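Local coordinates for protein probable 2-hydroxyhepta-2,4-diene-1,7-dioate isomerase (Thermus thermophilus, PDB 2DFU) that probably isomerises 2-hydroxyhepta-2,4-diene-1,7-dioate as a metal-binding member of the fumarylacetoacetate hydrolase family, at residues 122-127 and 218-223; 141-146 and 166-171; 181-186 and 197-202. One frame throughout, in Å; residues are numbered along the deposited sequence.

Contact 1 opens first along the chain, where 122-127 leaves strand 111-121, and closes only at 218-223; it ties the loop after that strand to the loop between helix 206-214 and strand 224-226, making the outermost loop. The other two contacts fall within it, one after the other, and none crosses another. Contact 2 pairs strand 137-148 with strand 168-175, closing a shorter loop that carries helices 149-154 and 159-162. Contact 3 follows within the hairpin of strands 184-189 and 192-198, reaching past its open end into the turn at 199-202. Contact 2 lies near the chain centre, about 17 Å from contact 3 and 20 Å from contact 1, centre to centre.

Contact 1: 122-127 and 218-223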
# COMPACT_ATOMS: atom_id res chain seq x y z
N GLY A 122 9.34 -12.65 -5.53
CA GLY A 122 8.87 -14.02 -5.62
C GLY A 122 8.65 -14.68 -4.27
O GLY A 122 7.60 -15.26 -4.03
N ASP A 123 9.65 -14.63 -3.40
CA ASP A 123 9.54 -15.24 -2.07
C ASP A 123 9.54 -14.14 -1.01
O ASP A 123 10.21 -13.12 -1.17
CB ASP A 123 10.71 -16.19 -1.82
CG ASP A 123 10.93 -17.18 -2.96
OD1 ASP A 123 9.99 -17.92 -3.30
OD2 ASP A 123 12.04 -17.21 -3.53
N ARG A 124 8.78 -14.36 0.06
CA ARG A 124 8.71 -13.39 1.15
C ARG A 124 10.12 -12.97 1.58
O ARG A 124 11.04 -13.79 1.64
CB ARG A 124 7.95 -14.00 2.34
CG ARG A 124 7.86 -13.10 3.57
CD ARG A 124 6.86 -13.63 4.61
NE ARG A 124 5.48 -13.59 4.13
CZ ARG A 124 4.85 -14.62 3.56
NH1 ARG A 124 5.47 -15.79 3.41
NH2 ARG A 124 3.61 -14.48 3.13
N MET A 125 10.29 -11.69 1.87
CA MET A 125 11.59 -11.16 2.28
C MET A 125 11.53 -10.39 3.59
O MET A 125 10.80 -9.40 3.71
CB MET A 125 12.15 -10.23 1.19
CG MET A 125 12.32 -10.86 -0.17
SD MET A 125 13.05 -9.69 -1.34
CE MET A 125 14.81 -9.82 -0.90
N ARG A 126 12.31 -10.84 4.57
CA ARG A 126 12.41 -10.20 5.89
C ARG A 126 13.85 -10.39 6.38
O ARG A 126 14.29 -11.52 6.56
CB ARG A 126 11.44 -10.83 6.89
CG ARG A 126 11.63 -10.32 8.31
CD ARG A 126 10.56 -10.85 9.26
NE ARG A 126 10.74 -10.35 10.62
CZ ARG A 126 11.72 -10.73 11.44
NH1 ARG A 126 12.61 -11.63 11.05
NH2 ARG A 126 11.81 -10.20 12.65
N HIS A 127 14.56 -9.29 6.59
CA HIS A 127 15.96 -9.34 7.03
C HIS A 127 16.75 -10.25 6.09
O HIS A 127 17.25 -11.30 6.50
CB HIS A 127 16.08 -9.87 8.47
CG HIS A 127 15.28 -9.09 9.47
ND1 HIS A 127 14.91 -7.78 9.28
CD2 HIS A 127 14.79 -9.45 10.68
CE1 HIS A 127 14.24 -7.35 10.34
NE2 HIS A 127 14.15 -8.35 11.20
N THR A 218 8.60 -6.17 5.67
CA THR A 218 8.55 -7.47 5.01
C THR A 218 7.92 -7.33 3.63
O THR A 218 6.83 -6.78 3.48
CB THR A 218 7.74 -8.49 5.83
OG1 THR A 218 8.43 -8.79 7.05
CG2 THR A 218 7.56 -9.78 5.06
N LEU A 219 8.63 -7.82 2.62
CA LEU A 219 8.13 -7.78 1.25
C LEU A 219 7.41 -9.09 1.00
O LEU A 219 7.97 -10.16 1.26
CB LEU A 219 9.29 -7.60 0.27
CG LEU A 219 9.84 -6.17 0.22
CD1 LEU A 219 11.15 -6.15 -0.56
CD2 LEU A 219 8.80 -5.26 -0.44
N GLU A 220 6.18 -9.00 0.51
CA GLU A 220 5.36 -10.19 0.24
C GLU A 220 5.50 -10.67 -1.19
O GLU A 220 5.93 -9.92 -2.07
CB GLU A 220 3.89 -9.88 0.50
CG GLU A 220 3.52 -9.64 1.95
CD GLU A 220 3.71 -10.88 2.81
OE1 GLU A 220 3.18 -11.95 2.44
OE2 GLU A 220 4.38 -10.78 3.86
N PRO A 221 5.15 -11.94 -1.44
CA PRO A 221 5.25 -12.46 -2.80
C PRO A 221 4.38 -11.58 -3.70
O PRO A 221 3.27 -11.19 -3.32
CB PRO A 221 4.70 -13.87 -2.67
CG PRO A 221 5.11 -14.26 -1.29
CD PRO A 221 4.77 -13.01 -0.50
N LEU A 222 4.91 -11.26 -4.88
CA LEU A 222 4.25 -10.43 -5.88
C LEU A 222 4.21 -8.93 -5.57
O LEU A 222 3.57 -8.16 -6.29
CB LEU A 222 2.85 -10.98 -6.19
CG LEU A 222 2.89 -12.45 -6.65
CD1 LEU A 222 1.49 -12.92 -7.04
CD2 LEU A 222 3.84 -12.61 -7.83
N ASP A 223 4.89 -8.49 -4.51
CA ASP A 223 4.96 -7.06 -4.22
C ASP A 223 5.85 -6.50 -5.33
O ASP A 223 6.66 -7.22 -5.91
CB ASP A 223 5.63 -6.77 -2.87
CG ASP A 223 4.65 -6.78 -1.72
OD1 ASP A 223 3.43 -6.81 -1.97
OD2 ASP A 223 5.11 -6.75 -0.56
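The carboxylate of E220 is held side-on by R124: R124 NH2 lies 2.7 Å from E220 OE1, which offers its syn lone pair, and R124 NE gives a second bond of 3.0 Å to E220 OE2. Two nitrogens on two oxygens limit rotation of both groups, although the match is imperfect, since guanidinium and carboxylate planes are turned 48° apart. A bend at chi3 (-67°) in R124, after CB and CG run out extended, swings the guanidinium back to lie alongside the glutamate. P221 adds an apolar neighbour, its CD packing over one guanidinium face, 4.1 Å from R124 NH2. The stem of R124 is used too, with CG resting 3.7 Å from T218 CG2, while T218 OG1 is bonded to D165 of the second subunit.

The backbones themselves run nearly opposite ways, 166° apart end to end. Between them M125 and L219 form one antiparallel hydrogen-bonded pair, M125 N to L219 O at 2.8 Å and L219 N to M125 O at 2.9 Å. It is an isolated bridge, not part of a longer ladder. The side chains of M125 and L219 flank one another, CB to CB 4.0 Å, and both touch L210 of helix 206-214. On the other segment, a type II turn from E220 to D223 leads into strand 224-226, and G122 follows directly on strand 111-121. The bridge therefore joins the chain just outside two adjacent antiparallel strands, with helix 206-214 packed against M125 and L219.

Contact 2: 141-146 and 166-171; sequences TVAVDI and KFLPLG
V142 and G171 form an antiparallel hydrogen-bonded pair, in which G171 N gives V142 O a nearly straight bond of 3.0 Å (170° at the hydrogen). The return bond, V142 N to G171 O, is longer at 3.2 Å and more bent. G171 has a positive phi, and at its backbone angles any CB would collide with the carbonyl oxygen of L170. Further along, V144 N reaches P169 O at 3.3 Å; past the regularly paired residues, I146 N meets F167 O at 3.1 Å from above the carbonyl plane.

Packing continues outward from this ladder. A143 and L170 form the adjacent non-hydrogen-bonded pair, and L170 CD1 comes 3.5 Å from A143 CB. CG of L170 stands opposite its own backbone N (chi1 -171°), which carries the branch back across to A143 and to T141 CG2. At the far end I146 sets one methyl squarely on a ring: CG2 lies 3.6 Å from the centroid of the F167 ring, a CH-pi contact only 11° off the normal. Its other branch turns to the proline, I146 CG1 to P169 CD being 3.9 Å. V142 and V144 meet L252, so the face that carries them packs on strand 250-259.

D145, directed away from 166-171, is salt-bridged to K81 and K162 and lies close to E114 and E116 of strand 111-121. This acidic cluster on paired beta strands is consistent with the metal site of relatives in the fumarylacetoacetate hydrolase family, in which glutamates and an aspartate bind a divalent ion; E114, E116 and D145 probably correspond.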
# COMPACT_ATOMS: atom_id res chain seq x y z
N THR A 141 10.22 -6.29 -14.62
CA THR A 141 9.30 -5.72 -15.58
C THR A 141 9.59 -4.24 -15.71
O THR A 141 10.56 -3.74 -15.15
CB THR A 141 7.81 -5.99 -15.17
OG1 THR A 141 6.95 -5.63 -16.25
CG2 THR A 141 7.43 -5.19 -13.92
N VAL A 142 8.77 -3.52 -16.46
CA VAL A 142 8.99 -2.10 -16.68
C VAL A 142 7.87 -1.27 -16.08
O VAL A 142 6.75 -1.75 -15.94
CB VAL A 142 9.09 -1.80 -18.19
CG1 VAL A 142 9.61 -0.40 -18.42
CG2 VAL A 142 9.99 -2.83 -18.87
N ALA A 143 8.17 -0.03 -15.73
CA ALA A 143 7.16 0.85 -15.16
C ALA A 143 7.39 2.29 -15.53
O ALA A 143 8.47 2.68 -15.97
CB ALA A 143 7.15 0.72 -13.65
N VAL A 144 6.34 3.08 -15.37
CA VAL A 144 6.43 4.51 -15.58
C VAL A 144 5.91 5.07 -14.26
O VAL A 144 4.75 4.87 -13.91
CB VAL A 144 5.51 5.02 -16.71
CG1 VAL A 144 5.47 6.53 -16.68
CG2 VAL A 144 6.01 4.53 -18.05
N ASP A 145 6.78 5.73 -13.51
CA ASP A 145 6.39 6.31 -12.24
C ASP A 145 5.82 7.70 -12.53
O ASP A 145 6.56 8.68 -12.61
CB ASP A 145 7.63 6.39 -11.32
CG ASP A 145 7.38 7.16 -10.03
OD1 ASP A 145 6.22 7.52 -9.75
OD2 ASP A 145 8.35 7.40 -9.29
N ILE A 146 4.51 7.77 -12.74
CA ILE A 146 3.85 9.05 -13.01
C ILE A 146 3.94 9.93 -11.77
O ILE A 146 3.62 9.50 -10.66
CB ILE A 146 2.37 8.84 -13.39
CG1 ILE A 146 2.27 8.00 -14.67
CG2 ILE A 146 1.69 10.19 -13.57
CD1 ILE A 146 2.74 8.73 -15.92
N LYS A 166 -4.01 5.21 -11.50
CA LYS A 166 -3.26 5.02 -12.75
C LYS A 166 -1.88 5.67 -12.80
O LYS A 166 -1.31 5.83 -13.89
CB LYS A 166 -4.08 5.52 -13.96
CG LYS A 166 -5.56 5.17 -13.94
CD LYS A 166 -5.83 3.68 -13.72
CE LYS A 166 -7.34 3.43 -13.68
NZ LYS A 166 -7.70 2.02 -13.43
N PHE A 167 -1.32 6.05 -11.66
CA PHE A 167 0.02 6.65 -11.67
C PHE A 167 1.13 5.62 -11.78
O PHE A 167 2.30 5.92 -11.54
CB PHE A 167 0.24 7.53 -10.44
CG PHE A 167 -0.18 8.96 -10.63
CD1 PHE A 167 -1.16 9.30 -11.57
CD2 PHE A 167 0.39 9.97 -9.86
CE1 PHE A 167 -1.56 10.63 -11.74
CE2 PHE A 167 -0.01 11.30 -10.02
CZ PHE A 167 -0.98 11.63 -10.96
N LEU A 168 0.78 4.39 -12.14
CA LEU A 168 1.80 3.36 -12.28
C LEU A 168 1.56 2.34 -13.40
O LEU A 168 1.15 1.21 -13.14
CB LEU A 168 2.01 2.61 -10.96
CG LEU A 168 3.17 1.60 -10.99
CD1 LEU A 168 4.49 2.32 -11.27
CD2 LEU A 168 3.25 0.85 -9.67
N PRO A 169 1.76 2.75 -14.66
CA PRO A 169 1.56 1.80 -15.75
C PRO A 169 2.63 0.73 -15.47
O PRO A 169 3.76 1.07 -15.11
CB PRO A 169 1.89 2.63 -16.99
CG PRO A 169 1.43 4.00 -16.61
CD PRO A 169 1.93 4.13 -15.17
N LEU A 170 2.29 -0.55 -15.62
CA LEU A 170 3.27 -1.60 -15.33
C LEU A 170 3.14 -2.78 -16.28
O LEU A 170 2.05 -3.31 -16.46
CB LEU A 170 3.09 -2.08 -13.88
CG LEU A 170 4.15 -3.02 -13.31
CD1 LEU A 170 5.33 -2.20 -12.81
CD2 LEU A 170 3.56 -3.82 -12.16
N GLY A 171 4.26 -3.18 -16.87
CA GLY A 171 4.24 -4.30 -17.80
C GLY A 171 5.38 -4.25 -18.81
O GLY A 171 6.40 -3.61 -18.55

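Contact 3: 181-186 and 197-202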
# COMPACT_ATOMS: atom_id res chain seq x y z
N GLN A 181 21.76 -5.44 -12.94
CA GLN A 181 22.75 -4.36 -12.98
C GLN A 181 23.46 -4.27 -14.32
O GLN A 181 24.44 -3.55 -14.46
CB GLN A 181 23.78 -4.53 -11.85
CG GLN A 181 23.15 -4.77 -10.49
CD GLN A 181 22.04 -3.78 -10.16
OE1 GLN A 181 21.07 -4.12 -9.50
NE2 GLN A 181 22.20 -2.54 -10.61
N ASP A 182 22.96 -4.99 -15.32
CA ASP A 182 23.58 -4.94 -16.64
C ASP A 182 22.55 -4.81 -17.76
O ASP A 182 22.47 -5.67 -18.64
CB ASP A 182 24.46 -6.17 -16.87
CG ASP A 182 25.35 -6.04 -18.10
OD1 ASP A 182 25.85 -4.92 -18.36
OD2 ASP A 182 25.55 -7.06 -18.81
N THR A 183 21.76 -3.75 -17.72
CA THR A 183 20.76 -3.52 -18.75
C THR A 183 20.50 -2.02 -18.92
O THR A 183 20.97 -1.21 -18.12
CB THR A 183 19.43 -4.25 -18.43
OG1 THR A 183 18.58 -4.23 -19.58
CG2 THR A 183 18.71 -3.57 -17.27
N TRP A 184 19.77 -1.66 -19.97
CA TRP A 184 19.47 -0.26 -20.23
C TRP A 184 17.98 0.06 -20.13
O TRP A 184 17.13 -0.75 -20.49
CB TRP A 184 19.96 0.15 -21.62
CG TRP A 184 21.44 0.16 -21.78
CD1 TRP A 184 22.24 -0.93 -21.96
CD2 TRP A 184 22.30 1.30 -21.75
NE1 TRP A 184 23.56 -0.53 -22.04
CE2 TRP A 184 23.62 0.83 -21.91
CE3 TRP A 184 22.09 2.68 -21.59
CZ2 TRP A 184 24.73 1.69 -21.92
CZ3 TRP A 184 23.19 3.53 -21.61
CH2 TRP A 184 24.49 3.03 -21.77
N VAL A 185 17.69 1.26 -19.65
CA VAL A 185 16.33 1.74 -19.52
C VAL A 185 16.22 2.97 -20.43
O VAL A 185 16.92 3.95 -20.24
CB VAL A 185 16.03 2.18 -18.06
CG1 VAL A 185 14.65 2.78 -17.99
CG2 VAL A 185 16.13 0.98 -17.12
N ARG A 186 15.34 2.89 -21.43
CA ARG A 186 15.16 4.00 -22.35
C ARG A 186 13.69 4.41 -22.44
O ARG A 186 12.80 3.57 -22.62
CB ARG A 186 15.69 3.62 -23.74
CG ARG A 186 17.17 3.28 -23.77
CD ARG A 186 17.66 3.05 -25.20
NE ARG A 186 19.10 2.83 -25.27
CZ ARG A 186 19.69 1.64 -25.12
NH1 ARG A 186 18.97 0.56 -24.88
NH2 ARG A 186 21.01 1.54 -25.22
N GLY A 197 19.48 5.28 -19.39
CA GLY A 197 20.35 4.98 -18.28
C GLY A 197 20.78 3.54 -18.27
O GLY A 197 20.01 2.65 -18.62
N HIS A 198 22.02 3.30 -17.88
CA HIS A 198 22.57 1.95 -17.79
C HIS A 198 22.40 1.60 -16.32
O HIS A 198 22.80 2.37 -15.45
CB HIS A 198 24.05 1.97 -18.19
CG HIS A 198 24.64 0.61 -18.39
ND1 HIS A 198 25.93 0.42 -18.82
CD2 HIS A 198 24.11 -0.63 -18.21
CE1 HIS A 198 26.18 -0.88 -18.91
NE2 HIS A 198 25.09 -1.53 -18.54
N THR A 199 21.79 0.45 -16.03
CA THR A 199 21.55 0.06 -14.63
C THR A 199 22.80 -0.19 -13.80
O THR A 199 22.73 -0.30 -12.58
CB THR A 199 20.63 -1.18 -14.53
OG1 THR A 199 21.24 -2.30 -15.19
CG2 THR A 199 19.27 -0.90 -15.15
N SER A 200 23.95 -0.28 -14.46
CA SER A 200 25.21 -0.50 -13.76
C SER A 200 25.60 0.79 -13.05
O SER A 200 26.47 0.80 -12.19
CB SER A 200 26.32 -0.88 -14.75
OG SER A 200 26.61 0.19 -15.63
N GLN A 201 24.93 1.88 -13.42
CA GLN A 201 25.20 3.17 -12.83
C GLN A 201 24.30 3.47 -11.63
O GLN A 201 24.26 4.59 -11.15
CB GLN A 201 25.03 4.26 -13.88
CG GLN A 201 25.96 4.09 -15.07
CD GLN A 201 27.41 4.05 -14.65
OE1 GLN A 201 28.09 3.04 -14.84
NE2 GLN A 201 27.90 5.15 -14.10
N MET A 202 23.57 2.46 -11.16
CA MET A 202 22.69 2.63 -10.01
C MET A 202 23.51 2.91 -8.76
O MET A 202 24.53 2.26 -8.52
CB MET A 202 21.83 1.39 -9.77
CG MET A 202 20.57 1.28 -10.62
SD MET A 202 19.61 -0.17 -10.13
CE MET A 202 18.26 -0.15 -11.38
O HOH W 1 25.39 -1.66 -10.11
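The indole of W184 lies between two residues: H198 covers one face, and R186 NH2 stands over the opposite one, offset toward the rim. The H198 ring stacks face-to-face on the five-membered ring, centroids 4.2 Å apart and planes 15° from parallel, while H198 CB sits 3.6 Å from the centroid of the six-membered ring, almost on its normal. The imidazole is itself covered twice, by W184 NE1 on one face and by S200 OG over the centre of the other. At its edge, H198 NE2 makes a weak bond of 3.5 Å to D182 OD1, which lies in the ring plane. With an alanine in place of W184, the H198 ring would probably lose its stacking partner and be freer to turn, and R186 NH2 would lose the indole face it stands over. R186 is also salt-bridged to E247 through NH1 and to E196 through NE.

These aromatics ride on the open end of a beta hairpin formed by strands 184-189 and 192-198, where W184 and H198 are a non-hydrogen-bonded pair. The next pair, V185 with G197, is hydrogen-bonded, V185 N to G197 O measuring 2.9 Å. Beyond the strands, T199 N meets T183 O at 2.8 Å, close to straight at 179°.

T199 answers with its hydroxyl: at chi1 60° OG1 sits between backbone N and carbonyl carbon, accepting T183 N at 3.0 Å while also bonded to P180 O. The methyls of these threonines press tightly, CG2 of T183 to CG2 of T199 at 3.5 Å. Q181 OE1 is bonded to V206 N, while Q181 NE2 points almost straight at M202 SD in a weak bond.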